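Local structure of Polyphosphate:AMP phosphotransferase (Meiothermus ruber H328, 5O6M) at residues 18-29 / 228-237. The protein transfers phosphate from inorganic polyphosphate to nucleotides, converting AMP to ADP and ADP to ATP. The protein carries 1 engineered substitution. Sequence-based numbering, arbitrary orientation.
Sequences DPDDTSAFEGGK and PANKNWYRNW. With PO4 (phosphate ion), chain B; PO4 (phosphate ion), chain C.
F25, W233 and W237 form an aromatic cluster where the loop before helix 29-53 crosses the start of helix 232-249. That helix follows 224-228, an edge strand of this chain's P-loop-type parallel sheet. The packing is tight here. F25 turns an edge to the indole face of W237 in an edge-to-face pair, planes at 56°. With CG anti to the backbone N (chi1 -175°), its ring reaches W237 CE2 with CD1, at 3.7 Å. F25 CB sits over the six-membered ring of W237. F25 CD2 meets W233 CZ3 at 4.1 Å. T22 CA lies over the face of Y234, 3.6 Å from the ring centroid. On W233, K29 CA covers the five-membered ring at 3.8 Å from its centroid, G28 O lies over the same face, and Y234 CB lies against the opposite face. A serine in place of W233 would probably leave K29 and G28 without their aromatic floor and open a gap beside F25. The Y234 hydroxyl is hydrogen-bonded to Y4. The polar rim around N230 is looser, although P228 packs closely against the P19-D21 turn. N230 N to P19 O and N230 ND2 to D20 OD1 are both weak hydrogen bonds; N230 OD1 is hydrogen-bonded to S171 N. On the exposed side, a phosphate, probably from the crystallisation liquor, bridges the segments: K29 NZ donates to its O1 at 3.1 Å and W233 N to its O2 at 2.7 Å.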
ATOM      1  N   ASP D  18     -40.728   4.934  -0.790  1.00 72.00           N
ATOM      2  CA  ASP D  18     -41.050   6.352  -0.691  1.00 69.73           C
ATOM      3  C   ASP D  18     -39.971   7.087   0.086  1.00 64.01           C
ATOM      4  O   ASP D  18     -39.727   6.752   1.257  1.00 67.40           O
ATOM      5  CB  ASP D  18     -42.402   6.535  -0.011  1.00 76.07           C
ATOM      6  CG  ASP D  18     -42.863   7.979  -0.004  1.00 76.81           C
ATOM      7  OD1 ASP D  18     -42.695   8.671  -1.032  1.00 74.10           O
ATOM      8  OD2 ASP D  18     -43.390   8.420   1.039  1.00 84.82           O
ATOM      9  N   PRO D  19     -39.308   8.085  -0.506  1.00 57.57           N
ATOM     10  CA  PRO D  19     -38.259   8.810   0.232  1.00 59.30           C
ATOM     11  C   PRO D  19     -38.743   9.457   1.520  1.00 70.24           C
ATOM     12  O   PRO D  19     -37.919   9.731   2.403  1.00 65.90           O
ATOM     13  CB  PRO D  19     -37.787   9.867  -0.777  1.00 63.80           C
ATOM     14  CG  PRO D  19     -38.142   9.298  -2.117  1.00 62.45           C
ATOM     15  CD  PRO D  19     -39.423   8.544  -1.901  1.00 53.55           C
ATOM     16  N   ASP D  20     -40.043   9.709   1.663  1.00 73.88           N
ATOM     17  CA  ASP D  20     -40.593  10.334   2.859  1.00 65.97           C
ATOM     18  C   ASP D  20     -41.148   9.331   3.859  1.00 71.60           C
ATOM     19  O   ASP D  20     -41.684   9.741   4.894  1.00 76.88           O
ATOM     20  CB  ASP D  20     -41.675  11.343   2.472  1.00 71.54           C
ATOM     21  CG  ASP D  20     -41.094  12.646   1.966  1.00 81.22           C
ATOM     22  OD1 ASP D  20     -40.228  13.216   2.665  1.00 85.29           O
ATOM     23  OD2 ASP D  20     -41.482  13.090   0.865  1.00 74.21           O
ATOM     24  N   ASP D  21     -41.038   8.036   3.577  1.00 68.84           N
ATOM     25  CA  ASP D  21     -41.521   7.023   4.502  1.00 72.53           C
ATOM     26  C   ASP D  21     -40.834   7.144   5.858  1.00 72.00           C
ATOM     27  O   ASP D  21     -39.604   7.203   5.946  1.00 74.77           O
ATOM     28  CB  ASP D  21     -41.282   5.632   3.915  1.00 68.52           C
ATOM     29  CG  ASP D  21     -41.636   4.518   4.880  1.00 81.84           C
ATOM     30  OD1 ASP D  21     -42.534   4.719   5.727  1.00 81.51           O
ATOM     31  OD2 ASP D  21     -41.008   3.439   4.795  1.00 77.89           O
ATOM     32  N   THR D  22     -41.645   7.177   6.922  1.00 74.51           N
ATOM     33  CA  THR D  22     -41.152   7.113   8.293  1.00 71.86           C
ATOM     34  C   THR D  22     -41.924   6.081   9.106  1.00 70.75           C
ATOM     35  O   THR D  22     -41.899   6.123  10.340  1.00 73.39           O
ATOM     36  CB  THR D  22     -41.236   8.480   8.978  1.00 70.61           C
ATOM     37  OG1 THR D  22     -42.602   8.912   9.014  1.00 80.92           O
ATOM     38  CG2 THR D  22     -40.404   9.504   8.223  1.00 71.00           C
ATOM     39  N   SER D  23     -42.596   5.147   8.430  1.00 74.93           N
ATOM     40  CA  SER D  23     -43.541   4.244   9.073  1.00 80.85           C
ATOM     41  C   SER D  23     -42.890   3.292  10.068  1.00 79.37           C
ATOM     42  O   SER D  23     -43.609   2.666  10.853  1.00 78.77           O
ATOM     43  CB  SER D  23     -44.291   3.443   8.007  1.00 86.32           C
ATOM     44  OG  SER D  23     -43.386   2.779   7.140  1.00 74.91           O
ATOM     45  N   ALA D  24     -41.561   3.166  10.061  1.00 76.01           N
ATOM     46  CA  ALA D  24     -40.901   2.236  10.970  1.00 71.64           C
ATOM     47  C   ALA D  24     -40.734   2.801  12.374  1.00 66.73           C
ATOM     48  O   ALA D  24     -40.494   2.031  13.310  1.00 68.03           O
ATOM     49  CB  ALA D  24     -39.534   1.828  10.416  1.00 65.30           C
ATOM     50  N   PHE D  25     -40.838   4.118  12.544  1.00 61.71           N
ATOM     51  CA  PHE D  25     -40.707   4.756  13.847  1.00 80.73           C
ATOM     52  C   PHE D  25     -42.016   5.436  14.232  1.00 80.80           C
ATOM     53  O   PHE D  25     -42.538   6.264  13.476  1.00 77.51           O
ATOM     54  CB  PHE D  25     -39.560   5.770  13.872  1.00 75.02           C
ATOM     55  CG  PHE D  25     -39.327   6.370  15.231  1.00 79.26           C
ATOM     56  CD1 PHE D  25     -38.704   5.634  16.228  1.00 80.35           C
ATOM     57  CD2 PHE D  25     -39.749   7.656  15.520  1.00 79.34           C
ATOM     58  CE1 PHE D  25     -38.499   6.175  17.485  1.00 75.09           C
ATOM     59  CE2 PHE D  25     -39.543   8.203  16.773  1.00 78.02           C
ATOM     60  CZ  PHE D  25     -38.917   7.462  17.757  1.00 69.37           C
ATOM     61  N   GLU D  26     -42.539   5.079  15.407  1.00 84.19           N
ATOM     62  CA  GLU D  26     -43.797   5.619  15.933  1.00 91.38           C
ATOM     63  C   GLU D  26     -43.525   6.903  16.705  1.00 86.84           C
ATOM     64  O   GLU D  26     -43.275   6.890  17.912  1.00 83.95           O
ATOM     65  CB  GLU D  26     -44.505   4.601  16.817  1.00101.41           C
ATOM     66  CG  GLU D  26     -45.003   3.366  16.105  1.00108.54           C
ATOM     67  CD  GLU D  26     -45.939   2.558  16.980  1.00116.88           C
ATOM     68  OE1 GLU D  26     -46.215   2.997  18.116  1.00116.60           O
ATOM     69  OE2 GLU D  26     -46.407   1.491  16.531  1.00123.45           O
ATOM     70  N   GLY D  27     -43.558   8.025  16.001  1.00 83.99           N
ATOM     71  CA  GLY D  27     -43.294   9.300  16.628  1.00 81.69           C
ATOM     72  C   GLY D  27     -42.875  10.321  15.591  1.00 84.41           C
ATOM     73  O   GLY D  27     -42.987  10.096  14.386  1.00 92.87           O
ATOM     74  N   GLY D  28     -42.399  11.454  16.094  1.00 82.37           N
ATOM     75  CA  GLY D  28     -41.927  12.506  15.219  1.00 86.41           C
ATOM     76  C   GLY D  28     -40.449  12.751  15.431  1.00 79.82           C
ATOM     77  O   GLY D  28     -39.764  11.925  16.043  1.00 75.69           O
ATOM     78  N   LYS D  29     -39.946  13.883  14.935  1.00 77.20           N
ATOM     79  CA  LYS D  29     -38.511  14.143  14.966  1.00 84.41           C
ATOM     80  C   LYS D  29     -37.945  13.996  16.375  1.00 82.35           C
ATOM     81  O   LYS D  29     -36.954  13.288  16.593  1.00 77.85           O
ATOM     82  CB  LYS D  29     -38.233  15.542  14.415  1.00 82.99           C
ATOM     83  CG  LYS D  29     -36.770  15.946  14.424  1.00 84.66           C
ATOM     84  CD  LYS D  29     -36.583  17.280  13.722  1.00 90.35           C
ATOM     85  CE  LYS D  29     -35.130  17.712  13.713  1.00 90.32           C
ATOM     86  NZ  LYS D  29     -34.943  18.969  12.935  1.00100.16           N
ATOM     87  N   PRO D 228     -35.200   5.517   3.533  1.00 62.16           N
ATOM     88  CA  PRO D 228     -35.874   6.798   3.295  1.00 65.97           C
ATOM     89  C   PRO D 228     -35.055   7.910   3.927  1.00 57.05           C
ATOM     90  O   PRO D 228     -34.904   7.956   5.152  1.00 58.81           O
ATOM     91  CB  PRO D 228     -37.236   6.625   3.978  1.00 64.66           C
ATOM     92  CG  PRO D 228     -37.421   5.140   4.102  1.00 63.73           C
ATOM     93  CD  PRO D 228     -36.044   4.572   4.284  1.00 57.77           C
ATOM     94  N   ALA D 229     -34.505   8.799   3.102  1.00 50.67           N
ATOM     95  CA  ALA D 229     -33.484   9.729   3.566  1.00 59.98           C
ATOM     96  C   ALA D 229     -33.847  11.188   3.334  1.00 60.62           C
ATOM     97  O   ALA D 229     -32.981  12.058   3.484  1.00 60.71           O
ATOM     98  CB  ALA D 229     -32.141   9.406   2.899  1.00 56.39           C
ATOM     99  N   ASN D 230     -35.095  11.491   2.971  1.00 69.74           N
ATOM    100  CA  ASN D 230     -35.486  12.894   2.884  1.00 64.29           C
ATOM    101  C   ASN D 230     -35.477  13.563   4.254  1.00 54.71           C
ATOM    102  O   ASN D 230     -35.249  14.773   4.344  1.00 59.10           O
ATOM    103  CB  ASN D 230     -36.861  13.023   2.231  1.00 59.22           C
ATOM    104  CG  ASN D 230     -36.788  13.067   0.714  1.00 70.17           C
ATOM    105  OD1 ASN D 230     -35.719  12.873   0.122  1.00 67.97           O
ATOM    106  ND2 ASN D 230     -37.921  13.327   0.079  1.00 61.49           N
ATOM    107  N   LYS D 231     -35.729  12.807   5.321  1.00 59.09           N
ATOM    108  CA  LYS D 231     -35.686  13.322   6.689  1.00 65.64           C
ATOM    109  C   LYS D 231     -34.432  12.788   7.370  1.00 73.87           C
ATOM    110  O   LYS D 231     -34.308  11.581   7.599  1.00 74.41           O
ATOM    111  CB  LYS D 231     -36.935  12.960   7.491  1.00 65.34           C
ATOM    112  CG  LYS D 231     -38.265  13.384   6.889  1.00 72.73           C
ATOM    113  CD  LYS D 231     -39.401  12.850   7.759  1.00 79.02           C
ATOM    114  CE  LYS D 231     -40.776  13.043   7.138  1.00 83.97           C
ATOM    115  NZ  LYS D 231     -41.830  12.314   7.913  1.00 78.14           N
ATOM    116  N   ASN D 232     -33.508  13.694   7.695  1.00 74.70           N
ATOM    117  CA  ASN D 232     -32.246  13.294   8.309  1.00 70.12           C
ATOM    118  C   ASN D 232     -32.464  12.519   9.605  1.00 71.97           C
ATOM    119  O   ASN D 232     -31.796  11.505   9.847  1.00 66.37           O
ATOM    120  CB  ASN D 232     -31.384  14.524   8.573  1.00 73.44           C
ATOM    121  CG  ASN D 232     -30.850  15.133   7.304  1.00 74.29           C
ATOM    122  OD1 ASN D 232     -31.101  14.632   6.210  1.00 76.56           O
ATOM    123  ND2 ASN D 232     -30.128  16.236   7.438  1.00 85.51           N
ATOM    124  N   TRP D 233     -33.380  12.982  10.458  1.00 67.93           N
ATOM    125  CA  TRP D 233     -33.578  12.306  11.737  1.00 64.59           C
ATOM    126  C   TRP D 233     -33.997  10.856  11.530  1.00 64.94           C
ATOM    127  O   TRP D 233     -33.591   9.971  12.293  1.00 64.99           O
ATOM    128  CB  TRP D 233     -34.608  13.054  12.589  1.00 73.18           C
ATOM    129  CG  TRP D 233     -35.989  13.154  11.990  1.00 73.00           C
ATOM    130  CD1 TRP D 233     -36.481  14.174  11.226  1.00 71.38           C
ATOM    131  CD2 TRP D 233     -37.059  12.210  12.133  1.00 71.26           C
ATOM    132  NE1 TRP D 233     -37.784  13.915  10.872  1.00 75.94           N
ATOM    133  CE2 TRP D 233     -38.163  12.716  11.417  1.00 77.72           C
ATOM    134  CE3 TRP D 233     -37.188  10.981  12.790  1.00 69.81           C
ATOM    135  CZ2 TRP D 233     -39.379  12.038  11.342  1.00 77.94           C
ATOM    136  CZ3 TRP D 233     -38.395  10.311  12.714  1.00 72.64           C
ATOM    137  CH2 TRP D 233     -39.475  10.839  11.996  1.00 78.28           C
ATOM    138  N   TYR D 234     -34.805  10.590  10.502  1.00 64.58           N
ATOM    139  CA  TYR D 234     -35.231   9.220  10.249  1.00 65.44           C
ATOM    140  C   TYR D 234     -34.111   8.408   9.614  1.00 63.48           C
ATOM    141  O   TYR D 234     -33.846   7.273  10.025  1.00 62.09           O
ATOM    142  CB  TYR D 234     -36.473   9.204   9.358  1.00 68.56           C
ATOM    143  CG  TYR D 234     -37.098   7.832   9.239  1.00 73.50           C
ATOM    144  CD1 TYR D 234     -37.784   7.269  10.311  1.00 71.59           C
ATOM    145  CD2 TYR D 234     -37.004   7.101   8.066  1.00 68.83           C
ATOM    146  CE1 TYR D 234     -38.358   6.018  10.215  1.00 67.54           C
ATOM    147  CE2 TYR D 234     -37.579   5.849   7.960  1.00 75.26           C
ATOM    148  CZ  TYR D 234     -38.254   5.314   9.039  1.00 68.61           C
ATOM    149  OH  TYR D 234     -38.826   4.070   8.941  1.00 73.68           O
ATOM    150  N   ARG D 235     -33.445   8.981   8.610  1.00 61.36           N
ATOM    151  CA  ARG D 235     -32.288   8.329   8.008  1.00 60.49           C
ATOM    152  C   ARG D 235     -31.288   7.911   9.078  1.00 55.98           C
ATOM    153  O   ARG D 235     -30.877   6.746   9.145  1.00 57.57           O
ATOM    154  CB  ARG D 235     -31.640   9.270   6.992  1.00 60.08           C
ATOM    155  CG  ARG D 235     -30.335   8.775   6.390  1.00 63.98           C
ATOM    156  CD  ARG D 235     -29.552   9.943   5.812  1.00 56.79           C
ATOM    157  NE  ARG D 235     -28.905  10.729   6.860  1.00 56.95           N
ATOM    158  CZ  ARG D 235     -28.569  12.009   6.736  1.00 52.84           C
ATOM    159  NH1 ARG D 235     -28.834  12.662   5.614  1.00 53.72           N
ATOM    160  NH2 ARG D 235     -27.978  12.639   7.742  1.00 60.85           N
ATOM    161  N   ASN D 236     -30.888   8.860   9.928  1.00 59.38           N
ATOM    162  CA  ASN D 236     -29.916   8.565  10.975  1.00 61.95           C
ATOM    163  C   ASN D 236     -30.441   7.510  11.944  1.00 58.99           C
ATOM    164  O   ASN D 236     -29.693   6.616  12.356  1.00 57.90           O
ATOM    165  CB  ASN D 236     -29.549   9.848  11.723  1.00 60.57           C
ATOM    166  CG  ASN D 236     -28.916  10.888  10.819  1.00 68.09           C
ATOM    167  OD1 ASN D 236     -28.346  10.558   9.777  1.00 59.24           O
ATOM    168  ND2 ASN D 236     -29.016  12.153  11.211  1.00 62.59           N
ATOM    169  N   TRP D 237     -31.719   7.600  12.330  1.00 60.03           N
ATOM    170  CA  TRP D 237     -32.262   6.614  13.262  1.00 60.33           C
ATOM    171  C   TRP D 237     -32.313   5.227  12.630  1.00 54.15           C
ATOM    172  O   TRP D 237     -31.920   4.233  13.252  1.00 58.35           O
ATOM    173  CB  TRP D 237     -33.660   7.016  13.734  1.00 61.97           C
ATOM    174  CG  TRP D 237     -34.297   5.921  14.553  1.00 58.28           C
ATOM    175  CD1 TRP D 237     -34.115   5.687  15.887  1.00 61.42           C
ATOM    176  CD2 TRP D 237     -35.160   4.879  14.078  1.00 55.28           C
ATOM    177  NE1 TRP D 237     -34.833   4.581  16.278  1.00 53.17           N
ATOM    178  CE2 TRP D 237     -35.481   4.065  15.186  1.00 67.89           C
ATOM    179  CE3 TRP D 237     -35.701   4.560  12.829  1.00 57.34           C
ATOM    180  CZ2 TRP D 237     -36.319   2.955  15.081  1.00 67.59           C
ATOM    181  CZ3 TRP D 237     -36.534   3.455  12.727  1.00 59.71           C
ATOM    182  CH2 TRP D 237     -36.834   2.668  13.847  1.00 54.98           C
TER
HETATM  183  P   PO4 B1005     -33.825  17.070   9.578  1.00113.25           P
HETATM  184  O1  PO4 B1005     -35.089  17.753  10.050  1.00108.20           O
HETATM  185  O2  PO4 B1005     -33.786  15.657  10.111  1.00 95.70           O
HETATM  186  O3  PO4 B1005     -32.621  17.833  10.084  1.00 98.36           O
HETATM  187  O4  PO4 B1005     -33.808  17.030   8.068  1.00100.34           O
HETATM  188  P   PO4 C1006     -27.167  16.338   7.033  0.74 83.81           P
HETATM  189  O1  PO4 C1006     -27.911  17.641   6.858  0.74 73.33           O
HETATM  190  O2  PO4 C1006     -27.734  15.582   8.213  0.74 67.25           O
HETATM  191  O3  PO4 C1006     -25.707  16.621   7.291  0.74 89.38           O
HETATM  192  O4  PO4 C1006     -27.311  15.505   5.782  0.74 73.74           O